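Local coordinates for Serine/threonine-protein kinase PknI (Mycobacterium tuberculosis, PDB 5XLM) that phosphorylates proteins on serine and threonine and slows mycobacterial growth in the infected host, the part modelled being its extracellular sensor domain, at residues E43-K48 with P59-T64; K48-Y53 with V165-A170; W65-T70 with P180-P185; T133-L138 with E149-V154. One frame throughout, in Å; residues are numbered along the deposited sequence.

Contact 1. Residues E43-K48 with P59-T64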
loop_
_atom_site.group_PDB
_atom_site.type_symbol
_atom_site.label_atom_id
_atom_site.label_comp_id
_atom_site.label_asym_id
_atom_site.label_seq_id
_atom_site.Cartn_x
_atom_site.Cartn_y
_atom_site.Cartn_z
ATOM N N GLU A 43 -1.404 6.260 4.848
ATOM C CA GLU A 43 -2.418 7.301 4.726
ATOM C C GLU A 43 -2.785 7.444 3.256
ATOM O O GLU A 43 -1.950 7.844 2.438
ATOM C CB GLU A 43 -1.924 8.626 5.300
ATOM C CG GLU A 43 -2.981 9.725 5.287
ATOM C CD GLU A 43 -2.475 11.038 5.856
ATOM O OE1 GLU A 43 -1.351 11.452 5.501
ATOM O OE2 GLU A 43 -3.198 11.650 6.668
ATOM N N ILE A 44 -4.027 7.105 2.923
ATOM C CA ILE A 44 -4.568 7.326 1.588
ATOM C C ILE A 44 -5.243 8.693 1.600
ATOM O O ILE A 44 -6.337 8.850 2.145
ATOM C CB ILE A 44 -5.546 6.215 1.188
ATOM C CG1 ILE A 44 -4.856 4.854 1.265
ATOM C CG2 ILE A 44 -6.080 6.451 -0.215
ATOM C CD1 ILE A 44 -3.678 4.714 0.323
ATOM N N GLN A 45 -4.585 9.686 1.001
ATOM C CA GLN A 45 -5.011 11.081 1.114
ATOM C C GLN A 45 -6.042 11.387 0.030
ATOM O O GLN A 45 -5.759 12.009 -0.996
ATOM C CB GLN A 45 -3.807 12.006 1.036
ATOM C CG GLN A 45 -2.758 11.704 2.089
ATOM C CD GLN A 45 -1.504 12.528 1.913
ATOM O OE1 GLN A 45 -1.200 12.989 0.812
ATOM N NE2 GLN A 45 -0.767 12.723 3.000
ATOM N N ARG A 46 -7.276 10.947 0.288
ATOM C CA ARG A 46 -8.377 11.132 -0.650
ATOM C C ARG A 46 -8.810 12.586 -0.787
ATOM O O ARG A 46 -9.583 12.897 -1.700
ATOM C CB ARG A 46 -9.570 10.266 -0.231
ATOM C CG ARG A 46 -9.542 8.855 -0.810
ATOM C CD ARG A 46 -10.678 7.994 -0.274
ATOM N NE ARG A 46 -10.742 6.701 -0.952
ATOM C CZ ARG A 46 -10.087 5.614 -0.555
ATOM N NH1 ARG A 46 -10.201 4.483 -1.238
ATOM N NH2 ARG A 46 -9.317 5.657 0.525
ATOM N N SER A 47 -8.329 13.482 0.077
ATOM C CA SER A 47 -8.600 14.902 -0.107
ATOM C C SER A 47 -7.837 15.490 -1.285
ATOM O O SER A 47 -8.077 16.649 -1.639
ATOM C CB SER A 47 -8.255 15.680 1.162
ATOM O OG SER A 47 -6.878 15.560 1.479
ATOM N N LYS A 48 -6.926 14.724 -1.890
ATOM C CA LYS A 48 -6.144 15.169 -3.037
ATOM C C LYS A 48 -6.393 14.293 -4.259
ATOM O O LYS A 48 -5.555 14.242 -5.166
ATOM C CB LYS A 48 -4.655 15.182 -2.690
ATOM C CG LYS A 48 -4.298 16.044 -1.491
ATOM C CD LYS A 48 -3.009 15.548 -0.854
ATOM C CE LYS A 48 -2.361 16.610 0.017
ATOM N NZ LYS A 48 -1.083 16.119 0.601
ATOM N N PRO A 59 -12.509 14.368 0.675
ATOM C CA PRO A 59 -12.035 14.193 2.055
ATOM C C PRO A 59 -12.933 13.239 2.821
ATOM O O PRO A 59 -14.077 12.990 2.413
ATOM C CB PRO A 59 -12.105 15.618 2.634
ATOM C CG PRO A 59 -12.115 16.519 1.442
ATOM C CD PRO A 59 -12.875 15.767 0.398
ATOM N N PRO A 60 -12.456 12.680 3.946
ATOM C CA PRO A 60 -11.129 12.900 4.528
ATOM C C PRO A 60 -10.091 11.867 4.096
ATOM O O PRO A 60 -10.438 10.839 3.513
ATOM C CB PRO A 60 -11.399 12.782 6.025
ATOM C CG PRO A 60 -12.464 11.730 6.096
ATOM C CD PRO A 60 -13.310 11.882 4.845
ATOM N N ASP A 61 -8.826 12.155 4.386
ATOM C CA ASP A 61 -7.782 11.154 4.241
ATOM C C ASP A 61 -8.034 10.006 5.210
ATOM O O ASP A 61 -8.626 10.188 6.278
ATOM C CB ASP A 61 -6.409 11.775 4.500
ATOM C CG ASP A 61 -6.189 13.055 3.713
ATOM O OD1 ASP A 61 -6.845 13.231 2.665
ATOM O OD2 ASP A 61 -5.358 13.883 4.143
ATOM N N VAL A 62 -7.584 8.812 4.834
ATOM C CA VAL A 62 -7.865 7.600 5.595
ATOM C C VAL A 62 -6.547 6.930 5.961
ATOM O O VAL A 62 -5.741 6.610 5.079
ATOM C CB VAL A 62 -8.769 6.630 4.816
ATOM C CG1 VAL A 62 -8.941 5.335 5.590
ATOM C CG2 VAL A 62 -10.122 7.275 4.546
ATOM N N ASN A 63 -6.336 6.710 7.257
ATOM C CA ASN A 63 -5.148 6.039 7.766
ATOM C C ASN A 63 -5.473 4.594 8.120
ATOM O O ASN A 63 -6.527 4.306 8.694
ATOM C CB ASN A 63 -4.596 6.753 9.002
ATOM C CG ASN A 63 -4.109 8.154 8.702
ATOM O OD1 ASN A 63 -2.932 8.365 8.412
ATOM N ND2 ASN A 63 -5.013 9.122 8.774
ATOM N N THR A 64 -4.559 3.691 7.770
ATOM C CA THR A 64 -4.650 2.284 8.135
ATOM C C THR A 64 -3.267 1.808 8.557
ATOM O O THR A 64 -2.249 2.401 8.192
ATOM C CB THR A 64 -5.178 1.418 6.982
ATOM O OG1 THR A 64 -4.379 1.634 5.813
ATOM C CG2 THR A 64 -6.629 1.759 6.672
#
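Backbone hydrogen bonds tie Ile-44 to Val-62 in both directions, pairing the strand that holds residues 43-44 antiparallel with the start of strand 62-72. Ile-44 N gives to Val-62 O at 2.8 Å, and Val-62 N returns the bond to Ile-44 O. That second carbonyl is shared: Arg-46 N also donates to it, from the opposite face of its plane, which closes an inverse gamma turn centred on Gln-45. Glu-43 and Asn-63 form the adjoining non-hydrogen-bonded pair.

The carboxylate of Asp-61 grips the turn. Its OD1 takes two bonds from one residue, Ser-47 N at 3.0 Å and Ser-47 OG at 2.6 Å, the hydroxyl meeting OD1 at its syn lone pair, on the side of OD2. With OG placed between the backbone N and the carbonyl carbon (chi1 61°), the hydroxyl and the N-H of Ser-47 converge on the same oxygen. Beyond this grip, Pro-59 CG rests on Ser-47 CB at 4.0 Å.

Among the remaining side chains, Glu-43 and Asn-63 run alongside each other, with Asn-63 OD1 3.3 Å from Glu-43 CB. Gln-45 NE2 reaches Glu-43 OE1 at 2.9 Å, almost straight and in the plane of its own amide, while Lys-48 NZ donates to Gln-45 OE1.

Two carboxylates thus come close, Glu-43 OE2 lying 4.0 Å from Asp-61 OD2 at the protein surface. If both are ionised, their repulsion is probably eased by the donors of Ser-47 and Gln-45. The turn leaving the strand is held by polar bonds more than by apolar packing.

Contact 2. Residues K48-Y53 with V165-A170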
loop_
_atom_site.group_PDB
_atom_site.type_symbol
_atom_site.label_atom_id
_atom_site.label_comp_id
_atom_site.label_asym_id
_atom_site.label_seq_id
_atom_site.Cartn_x
_atom_site.Cartn_y
_atom_site.Cartn_z
ATOM N N LYS A 48 -6.926 14.724 -1.890
ATOM C CA LYS A 48 -6.144 15.169 -3.037
ATOM C C LYS A 48 -6.393 14.293 -4.259
ATOM O O LYS A 48 -5.555 14.242 -5.166
ATOM C CB LYS A 48 -4.655 15.182 -2.690
ATOM C CG LYS A 48 -4.298 16.044 -1.491
ATOM C CD LYS A 48 -3.009 15.548 -0.854
ATOM C CE LYS A 48 -2.361 16.610 0.017
ATOM N NZ LYS A 48 -1.083 16.119 0.601
ATOM N N GLN A 49 -7.528 13.602 -4.295
ATOM C CA GLN A 49 -7.842 12.702 -5.395
ATOM C C GLN A 49 -8.024 13.475 -6.699
ATOM O O GLN A 49 -8.636 14.547 -6.724
ATOM C CB GLN A 49 -9.106 11.912 -5.067
ATOM C CG GLN A 49 -9.607 11.038 -6.189
ATOM C CD GLN A 49 -10.717 10.117 -5.740
ATOM O OE1 GLN A 49 -10.774 9.717 -4.576
ATOM N NE2 GLN A 49 -11.614 9.779 -6.658
ATOM N N THR A 50 -7.489 12.920 -7.786
ATOM C CA THR A 50 -7.569 13.532 -9.105
ATOM C C THR A 50 -8.232 12.582 -10.095
ATOM O O THR A 50 -8.166 11.358 -9.949
ATOM C CB THR A 50 -6.179 13.922 -9.630
ATOM O OG1 THR A 50 -5.385 12.742 -9.810
ATOM C CG2 THR A 50 -5.478 14.858 -8.657
ATOM N N TYR A 51 -8.870 13.167 -11.107
ATOM C CA TYR A 51 -9.519 12.436 -12.196
ATOM C C TYR A 51 -8.876 12.910 -13.496
ATOM O O TYR A 51 -9.232 13.973 -14.015
ATOM C CB TYR A 51 -11.028 12.675 -12.188
ATOM C CG TYR A 51 -11.815 11.837 -13.174
ATOM C CD1 TYR A 51 -12.323 10.596 -12.809
ATOM C CD2 TYR A 51 -12.067 12.295 -14.462
ATOM C CE1 TYR A 51 -13.051 9.829 -13.703
ATOM C CE2 TYR A 51 -12.794 11.534 -15.364
ATOM C CZ TYR A 51 -13.286 10.304 -14.976
ATOM O OH TYR A 51 -14.007 9.539 -15.867
ATOM N N ASP A 52 -7.934 12.120 -14.017
ATOM C CA ASP A 52 -7.097 12.522 -15.152
ATOM C C ASP A 52 -6.372 13.836 -14.852
ATOM O O ASP A 52 -6.469 14.813 -15.598
ATOM C CB ASP A 52 -7.913 12.622 -16.443
ATOM C CG ASP A 52 -8.188 11.267 -17.068
ATOM O OD1 ASP A 52 -7.339 10.360 -16.929
ATOM O OD2 ASP A 52 -9.249 11.111 -17.706
ATOM N N TYR A 53 -5.657 13.851 -13.723
ATOM C CA TYR A 53 -4.854 14.979 -13.254
ATOM C C TYR A 53 -5.696 16.182 -12.835
ATOM O O TYR A 53 -5.164 17.138 -12.261
ATOM C CB TYR A 53 -3.835 15.406 -14.316
ATOM C CG TYR A 53 -2.807 14.346 -14.655
ATOM C CD1 TYR A 53 -1.925 13.873 -13.692
ATOM C CD2 TYR A 53 -2.710 13.833 -15.942
ATOM C CE1 TYR A 53 -0.982 12.909 -13.999
ATOM C CE2 TYR A 53 -1.771 12.869 -16.258
ATOM C CZ TYR A 53 -0.909 12.411 -15.284
ATOM O OH TYR A 53 0.029 11.453 -15.597
ATOM N N VAL A 165 -8.047 7.724 -15.219
ATOM C CA VAL A 165 -7.070 7.263 -14.237
ATOM C C VAL A 165 -7.237 8.110 -12.983
ATOM O O VAL A 165 -6.969 9.317 -13.004
ATOM C CB VAL A 165 -5.632 7.350 -14.760
ATOM C CG1 VAL A 165 -4.652 6.917 -13.679
ATOM C CG2 VAL A 165 -5.465 6.499 -16.006
ATOM N N ILE A 166 -7.667 7.482 -11.893
ATOM C CA ILE A 166 -7.831 8.161 -10.613
ATOM C C ILE A 166 -6.553 7.994 -9.802
ATOM O O ILE A 166 -6.078 6.870 -9.596
ATOM C CB ILE A 166 -9.042 7.606 -9.847
ATOM C CG1 ILE A 166 -10.295 7.658 -10.720
ATOM C CG2 ILE A 166 -9.250 8.383 -8.561
ATOM C CD1 ILE A 166 -11.537 7.132 -10.036
ATOM N N ARG A 167 -5.998 9.109 -9.337
ATOM C CA ARG A 167 -4.761 9.115 -8.568
ATOM C C ARG A 167 -5.025 9.716 -7.196
ATOM O O ARG A 167 -5.620 10.793 -7.089
ATOM C CB ARG A 167 -3.664 9.898 -9.293
ATOM C CG ARG A 167 -3.222 9.262 -10.599
ATOM C CD ARG A 167 -2.136 10.077 -11.279
ATOM N NE ARG A 167 -1.757 9.510 -12.569
ATOM C CZ ARG A 167 -2.381 9.778 -13.711
ATOM N NH1 ARG A 167 -3.418 10.603 -13.725
ATOM N NH2 ARG A 167 -1.972 9.220 -14.842
ATOM N N ILE A 168 -4.585 9.014 -6.154
ATOM C CA ILE A 168 -4.760 9.451 -4.776
ATOM C C ILE A 168 -3.394 9.402 -4.102
ATOM O O ILE A 168 -2.806 8.324 -3.980
ATOM C CB ILE A 168 -5.765 8.578 -4.008
ATOM C CG1 ILE A 168 -7.055 8.413 -4.814
ATOM C CG2 ILE A 168 -6.065 9.188 -2.651
ATOM C CD1 ILE A 168 -7.779 7.109 -4.557
ATOM N N PRO A 169 -2.841 10.533 -3.657
ATOM C CA PRO A 169 -1.536 10.499 -2.985
ATOM C C PRO A 169 -1.570 9.626 -1.741
ATOM O O PRO A 169 -2.606 9.468 -1.091
ATOM C CB PRO A 169 -1.282 11.969 -2.634
ATOM C CG PRO A 169 -2.081 12.732 -3.644
ATOM C CD PRO A 169 -3.318 11.909 -3.871
ATOM N N ALA A 170 -0.415 9.044 -1.418
ATOM C CA ALA A 170 -0.300 8.116 -0.302
ATOM C C ALA A 170 1.028 8.324 0.409
ATOM O O ALA A 170 2.043 8.624 -0.223
ATOM C CB ALA A 170 -0.417 6.660 -0.770
HETATM O O HOH W 1 -4.166 10.488 -16.309
#
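Arg-167 lays its guanidinium flat on the ring of Tyr-53, a cation-pi stack at the end of an antiparallel pairing between the last part of strand 38-51 and strand 165-174. The two planes are 6° apart and CZ of Arg-167 lies 3.9 Å from the centroid of the Tyr-53 ring, off-centre, while NH1 sits over the middle of the ring. The opposite face of the guanidinium is covered by Val-165 CG1, sandwiching the cation.

The strand pairing places Arg-167, while a turn with positive phi at Asp-52 and Tyr-53 carries the tyrosine ring over it. Thr-50 and Arg-167 are a hydrogen-bonded pair, with Thr-50 N to Arg-167 O at 2.9 Å and Arg-167 N to Thr-50 O in return. Farther along, Asp-52 N binds Val-165 O, and Val-165 N reaches back to Asp-52 OD1 at 3.2 Å, coming from above the carboxylate plane; the side chain of Asp-52 thereby prolongs the pairing past the end of the strand.

On the face of Tyr-51 and Ile-166, CD1 of the tyrosine ring touches Ile-166 CG1. Here Gln-49, its CG anti to the backbone N (chi1 174°), runs alongside Ile-168 and crosses Ile-166, with Gln-49 CG 3.6 Å from Ile-166 CG2. On the side of Arg-167, Pro-169 CG packs on Lys-48 CB at 3.7 Å.

Outward, strand 146-154 flanks the other edge of 165-174, and Arg-167 also touches Glu-149. A single water joins the two charged side chains, donating to Asp-52 OD1 and accepting from Arg-167 NH1 at 2.7 Å in the guanidinium plane.

Contact 3. Residues W65-T70 with P180-P185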
loop_
_atom_site.group_PDB
_atom_site.type_symbol
_atom_site.label_atom_id
_atom_site.label_comp_id
_atom_site.label_asym_id
_atom_site.label_seq_id
_atom_site.Cartn_x
_atom_site.Cartn_y
_atom_site.Cartn_z
ATOM N N TRP A 65 -3.236 0.730 9.333
ATOM C CA TRP A 65 -1.992 0.203 9.873
ATOM C C TRP A 65 -1.748 -1.209 9.365
ATOM O O TRP A 65 -2.677 -2.018 9.268
ATOM C CB TRP A 65 -2.001 0.232 11.403
ATOM C CG TRP A 65 -1.708 1.596 11.938
ATOM C CD1 TRP A 65 -0.504 2.062 12.381
ATOM C CD2 TRP A 65 -2.629 2.686 12.057
ATOM N NE1 TRP A 65 -0.622 3.370 12.783
ATOM C CE2 TRP A 65 -1.916 3.778 12.592
ATOM C CE3 TRP A 65 -3.989 2.843 11.772
ATOM C CZ2 TRP A 65 -2.516 5.008 12.848
ATOM C CZ3 TRP A 65 -4.584 4.068 12.025
ATOM C CH2 TRP A 65 -3.847 5.134 12.557
ATOM N N TRP A 66 -0.488 -1.493 9.042
ATOM C CA TRP A 66 -0.107 -2.739 8.398
ATOM C C TRP A 66 1.176 -3.266 9.023
ATOM O O TRP A 66 2.020 -2.497 9.491
ATOM C CB TRP A 66 0.087 -2.545 6.887
ATOM C CG TRP A 66 -1.121 -1.991 6.192
ATOM C CD1 TRP A 66 -1.526 -0.688 6.161
ATOM C CD2 TRP A 66 -2.079 -2.727 5.424
ATOM N NE1 TRP A 66 -2.679 -0.567 5.425
ATOM C CE2 TRP A 66 -3.038 -1.804 4.959
ATOM C CE3 TRP A 66 -2.216 -4.076 5.082
ATOM C CZ2 TRP A 66 -4.123 -2.188 4.174
ATOM C CZ3 TRP A 66 -3.294 -4.455 4.300
ATOM C CH2 TRP A 66 -4.233 -3.515 3.854
ATOM N N ALA A 67 1.310 -4.587 9.028
ATOM C CA ALA A 67 2.527 -5.258 9.467
ATOM C C ALA A 67 3.255 -5.758 8.226
ATOM O O ALA A 67 2.781 -6.673 7.545
ATOM C CB ALA A 67 2.203 -6.400 10.428
ATOM N N PHE A 68 4.395 -5.145 7.924
ATOM C CA PHE A 68 5.168 -5.452 6.729
ATOM C C PHE A 68 6.304 -6.414 7.054
ATOM O O PHE A 68 6.947 -6.303 8.102
ATOM C CB PHE A 68 5.747 -4.177 6.108
ATOM C CG PHE A 68 4.845 -3.510 5.108
ATOM C CD1 PHE A 68 5.066 -3.664 3.749
ATOM C CD2 PHE A 68 3.787 -2.717 5.524
ATOM C CE1 PHE A 68 4.246 -3.046 2.822
ATOM C CE2 PHE A 68 2.963 -2.097 4.601
ATOM C CZ PHE A 68 3.193 -2.263 3.249
ATOM N N ARG A 69 6.549 -7.355 6.145
ATOM C CA ARG A 69 7.746 -8.182 6.180
ATOM C C ARG A 69 8.262 -8.329 4.754
ATOM O O ARG A 69 7.477 -8.397 3.803
ATOM C CB ARG A 69 7.473 -9.554 6.820
ATOM C CG ARG A 69 6.997 -10.616 5.855
ATOM C CD ARG A 69 6.383 -11.815 6.561
ATOM N NE ARG A 69 7.369 -12.729 7.133
ATOM C CZ ARG A 69 7.372 -13.126 8.402
ATOM N NH1 ARG A 69 6.435 -12.695 9.237
ATOM N NH2 ARG A 69 8.305 -13.961 8.834
ATOM N N THR A 70 9.584 -8.353 4.606
ATOM C CA THR A 70 10.224 -8.353 3.298
ATOM C C THR A 70 11.196 -9.519 3.196
ATOM O O THR A 70 11.919 -9.820 4.150
ATOM C CB THR A 70 10.958 -7.027 3.043
ATOM O OG1 THR A 70 10.012 -5.949 3.025
ATOM C CG2 THR A 70 11.699 -7.059 1.714
ATOM N N PRO A 180 4.523 -8.405 17.918
ATOM C CA PRO A 180 4.952 -9.794 18.162
ATOM C C PRO A 180 3.808 -10.791 18.250
ATOM O O PRO A 180 4.065 -12.000 18.253
ATOM C CB PRO A 180 5.706 -9.698 19.496
ATOM C CG PRO A 180 6.095 -8.254 19.616
ATOM C CD PRO A 180 4.982 -7.488 18.974
ATOM N N ALA A 181 2.559 -10.327 18.312
ATOM C CA ALA A 181 1.425 -11.239 18.336
ATOM C C ALA A 181 0.996 -11.660 16.937
ATOM O O ALA A 181 0.534 -12.792 16.753
ATOM C CB ALA A 181 0.250 -10.600 19.076
ATOM N N VAL A 182 1.146 -10.786 15.944
ATOM C CA VAL A 182 0.629 -11.064 14.608
ATOM C C VAL A 182 1.634 -11.897 13.825
ATOM O O VAL A 182 2.848 -11.828 14.047
ATOM C CB VAL A 182 0.281 -9.752 13.871
ATOM C CG1 VAL A 182 1.543 -9.052 13.375
ATOM C CG2 VAL A 182 -0.683 -10.018 12.721
ATOM N N THR A 183 1.118 -12.714 12.908
ATOM C CA THR A 183 1.937 -13.506 11.996
ATOM C C THR A 183 1.753 -12.942 10.593
ATOM O O THR A 183 0.668 -13.052 10.011
ATOM C CB THR A 183 1.558 -14.987 12.042
ATOM O OG1 THR A 183 0.290 -15.183 11.401
ATOM C CG2 THR A 183 1.470 -15.478 13.481
ATOM N N VAL A 184 2.804 -12.332 10.055
ATOM C CA VAL A 184 2.764 -11.824 8.687
ATOM C C VAL A 184 3.177 -12.960 7.760
ATOM O O VAL A 184 4.213 -13.599 7.996
ATOM C CB VAL A 184 3.672 -10.597 8.511
ATOM C CG1 VAL A 184 3.363 -9.890 7.196
ATOM C CG2 VAL A 184 3.522 -9.647 9.686
ATOM N N PRO A 185 2.404 -13.263 6.718
ATOM C CA PRO A 185 2.784 -14.354 5.807
ATOM C C PRO A 185 4.046 -13.996 5.036
ATOM O O PRO A 185 4.097 -12.975 4.348
ATOM C CB PRO A 185 1.568 -14.484 4.881
ATOM C CG PRO A 185 0.908 -13.144 4.937
ATOM C CD PRO A 185 1.123 -12.643 6.336
#
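Val-184 presses its two methyl groups against strand 62-72 and wedges between Ala-67 and Arg-69, whose CB atoms both face the segment 180-185. With CG1 anti to the backbone N (chi1 -166°), CG2 is turned onto Ala-67 CB at 3.6 Å, while CG1 lies against Ala-67 O at 3.3 Å and close to Arg-69 CD. Val-182, less well ordered, adds a lighter touch, its CG1 4.0 Å from Ala-67 CB.

Arg-69 and Val-184 slide past one another in opposite directions. The arginine chain bends at chi3 (-78°), turning the guanidinium alongside Val-184: Val-184 CB meets the edge of the group in its plane, and Val-184 O lies over one face. NH1 of Arg-69 is 2.7 Å from Val-184 O, but the angle is too poor for a hydrogen bond. What joins the two segments is thus mainly aliphatic packing round Val-184, without backbone pairing.

The loop after strand 165-174 thus lies across one face of strand 62-72. On the opposite face Phe-68 packs against Tyr-40, Phe-100 and Met-102, and the strand itself runs between its antiparallel neighbours 38-51 and 77-83.

Contact 4. Residues T133-L138 with E149-V154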
loop_
_atom_site.group_PDB
_atom_site.type_symbol
_atom_site.label_atom_id
_atom_site.label_comp_id
_atom_site.label_asym_id
_atom_site.label_seq_id
_atom_site.Cartn_x
_atom_site.Cartn_y
_atom_site.Cartn_z
ATOM N N THR A 133 -8.656 -1.340 -12.340
ATOM C CA THR A 133 -7.420 -1.885 -11.796
ATOM C C THR A 133 -6.878 -0.903 -10.769
ATOM O O THR A 133 -6.717 0.287 -11.066
ATOM C CB THR A 133 -6.375 -2.134 -12.888
ATOM O OG1 THR A 133 -5.972 -0.885 -13.463
ATOM C CG2 THR A 133 -6.938 -3.036 -13.974
ATOM N N GLN A 134 -6.612 -1.395 -9.565
ATOM C CA GLN A 134 -6.134 -0.565 -8.470
ATOM C C GLN A 134 -4.817 -1.115 -7.948
ATOM O O GLN A 134 -4.674 -2.325 -7.744
ATOM C CB GLN A 134 -7.166 -0.491 -7.341
ATOM C CG GLN A 134 -8.552 -0.108 -7.822
ATOM C CD GLN A 134 -9.494 0.244 -6.688
ATOM O OE1 GLN A 134 -9.124 0.180 -5.515
ATOM N NE2 GLN A 134 -10.722 0.621 -7.034
ATOM N N LEU A 135 -3.853 -0.222 -7.747
ATOM C CA LEU A 135 -2.556 -0.609 -7.216
ATOM C C LEU A 135 -2.021 0.512 -6.342
ATOM O O LEU A 135 -2.445 1.667 -6.449
ATOM C CB LEU A 135 -1.560 -0.946 -8.337
ATOM C CG LEU A 135 -1.287 0.063 -9.459
ATOM C CD1 LEU A 135 -0.288 1.140 -9.047
ATOM C CD2 LEU A 135 -0.797 -0.666 -10.700
ATOM N N LEU A 136 -1.076 0.157 -5.479
ATOM C CA LEU A 136 -0.389 1.107 -4.617
ATOM C C LEU A 136 1.077 1.176 -5.020
ATOM O O LEU A 136 1.738 0.142 -5.159
ATOM C CB LEU A 136 -0.513 0.706 -3.146
ATOM C CG LEU A 136 0.135 1.660 -2.142
ATOM C CD1 LEU A 136 -0.487 3.043 -2.245
ATOM C CD2 LEU A 136 0.020 1.119 -0.725
ATOM N N ALA A 137 1.575 2.391 -5.220
ATOM C CA ALA A 137 2.987 2.626 -5.479
ATOM C C ALA A 137 3.554 3.431 -4.323
ATOM O O ALA A 137 2.967 4.440 -3.921
ATOM C CB ALA A 137 3.202 3.363 -6.803
ATOM N N LEU A 138 4.680 2.976 -3.779
ATOM C CA LEU A 138 5.340 3.645 -2.665
ATOM C C LEU A 138 6.812 3.821 -3.000
ATOM O O LEU A 138 7.523 2.834 -3.219
ATOM C CB LEU A 138 5.175 2.855 -1.363
ATOM C CG LEU A 138 3.760 2.794 -0.791
ATOM C CD1 LEU A 138 3.744 1.957 0.473
ATOM C CD2 LEU A 138 3.232 4.196 -0.520
ATOM N N GLU A 149 1.368 6.839 -4.367
ATOM C CA GLU A 149 0.008 7.135 -4.785
ATOM C C GLU A 149 -0.733 5.837 -5.053
ATOM O O GLU A 149 -0.126 4.813 -5.379
ATOM C CB GLU A 149 -0.013 8.020 -6.036
ATOM C CG GLU A 149 0.690 7.398 -7.225
ATOM C CD GLU A 149 0.836 8.352 -8.392
ATOM O OE1 GLU A 149 -0.066 9.191 -8.603
ATOM O OE2 GLU A 149 1.864 8.263 -9.100
ATOM N N MET A 150 -2.051 5.896 -4.901
ATOM C CA MET A 150 -2.934 4.816 -5.312
ATOM C C MET A 150 -3.482 5.146 -6.695
ATOM O O MET A 150 -3.996 6.247 -6.917
ATOM C CB MET A 150 -4.065 4.638 -4.299
ATOM C CG MET A 150 -4.951 3.423 -4.523
ATOM S SD MET A 150 -6.046 3.160 -3.112
ATOM C CE MET A 150 -7.450 2.370 -3.894
ATOM N N VAL A 151 -3.349 4.204 -7.624
ATOM C CA VAL A 151 -3.703 4.422 -9.022
ATOM C C VAL A 151 -4.880 3.520 -9.361
ATOM O O VAL A 151 -4.784 2.290 -9.244
ATOM C CB VAL A 151 -2.516 4.154 -9.960
ATOM C CG1 VAL A 151 -2.918 4.396 -11.404
ATOM C CG2 VAL A 151 -1.330 5.030 -9.580
ATOM N N VAL A 152 -5.982 4.127 -9.787
ATOM C CA VAL A 152 -7.204 3.412 -10.134
ATOM C C VAL A 152 -7.515 3.711 -11.594
ATOM O O VAL A 152 -7.939 4.825 -11.930
ATOM C CB VAL A 152 -8.377 3.809 -9.229
ATOM C CG1 VAL A 152 -9.591 2.948 -9.530
ATOM C CG2 VAL A 152 -7.979 3.697 -7.763
ATOM N N THR A 153 -7.309 2.722 -12.459
ATOM C CA THR A 153 -7.560 2.861 -13.888
ATOM C C THR A 153 -8.888 2.201 -14.238
ATOM O O THR A 153 -9.097 1.021 -13.938
ATOM C CB THR A 153 -6.426 2.237 -14.703
ATOM O OG1 THR A 153 -5.168 2.709 -14.207
ATOM C CG2 THR A 153 -6.555 2.619 -16.169
ATOM N N VAL A 154 -9.775 2.960 -14.884
ATOM C CA VAL A 154 -11.139 2.522 -15.161
ATOM C C VAL A 154 -11.190 1.793 -16.497
ATOM O O VAL A 154 -10.556 2.208 -17.475
ATOM C CB VAL A 154 -12.106 3.720 -15.148
ATOM C CG1 VAL A 154 -13.523 3.255 -15.415
ATOM C CG2 VAL A 154 -12.020 4.459 -13.821
HETATM O O HOH W 2 -4.246 1.427 -11.844
#
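A beta hairpin made of strands 131-140 and 146-154 supplies this contact, an antiparallel pairing whose segments make 168° between their N-to-C directions. Three hydrogen-bonded pairs, Thr-133 with Thr-153, Leu-135 with Val-151 and Ala-137 with Glu-149, each exchange two backbone bonds. Val-151 N to Leu-135 O, at 2.9 Å and 168°, is among the straighter of the six. Between these pairs stand the non-hydrogen-bonded couples Gln-134 with Val-152 and Leu-136 with Met-150, and CA-H...O contacts fill in, as from Gln-134 CA to Val-151 O.

On the face of Gln-134, the glutamine lies alongside Val-152 and points the same way, its CG 3.7 Å from Val-152 CG1 and its NE2 touching the same methyl. Its carboxamide continues across to Met-150, where OE1 is 3.2 Å from Met-150 CE. Leu-136, with CG anti to the backbone N (chi1 -178°), brings CD1 over the backbone of the partner strand, 3.6 Å from Glu-149 O.

On the other face Leu-135 and Val-151 lie side by side, joined by Leu-135 CD1 to Val-151 CB at 3.9 Å. Thr-133 and Thr-153 also run side by side. Water 2 bridges them, donating to Thr-133 O and bonding to Thr-153 OG1 at 2.8 Å.

Both outer edges of the hairpin are occupied in the sheet. Strand 108-117 pairs with 131-140, Ser-111 also binding Leu-136 N through its hydroxyl, whereas strand 165-174 pairs with 146-154 through Met-150 and Val-152.

Contacts 1, 2 and 4 follow one another across a single antiparallel sheet: strand 38-51 serves contact 1 and contact 2, and strand 165-174 carries contact 2 on to the hairpin of contact 4. Gln-45 N probably bonds Pro-169 O between the first two, as Ile-166 N does Val-152 O between contacts 2 and 4. Contact 1 is the surface member, in which hydrogen bonds to carboxylate and carboxamide side chains join a short backbone pairing; the other three are partly buried. Contact 4, whose centre is nearest that of the chain, has the most regular backbone pairing, whereas contact 2 adds a cation-pi stack. Contact 3 shares strand 62-72 with contact 1 but relies on side-chain packing.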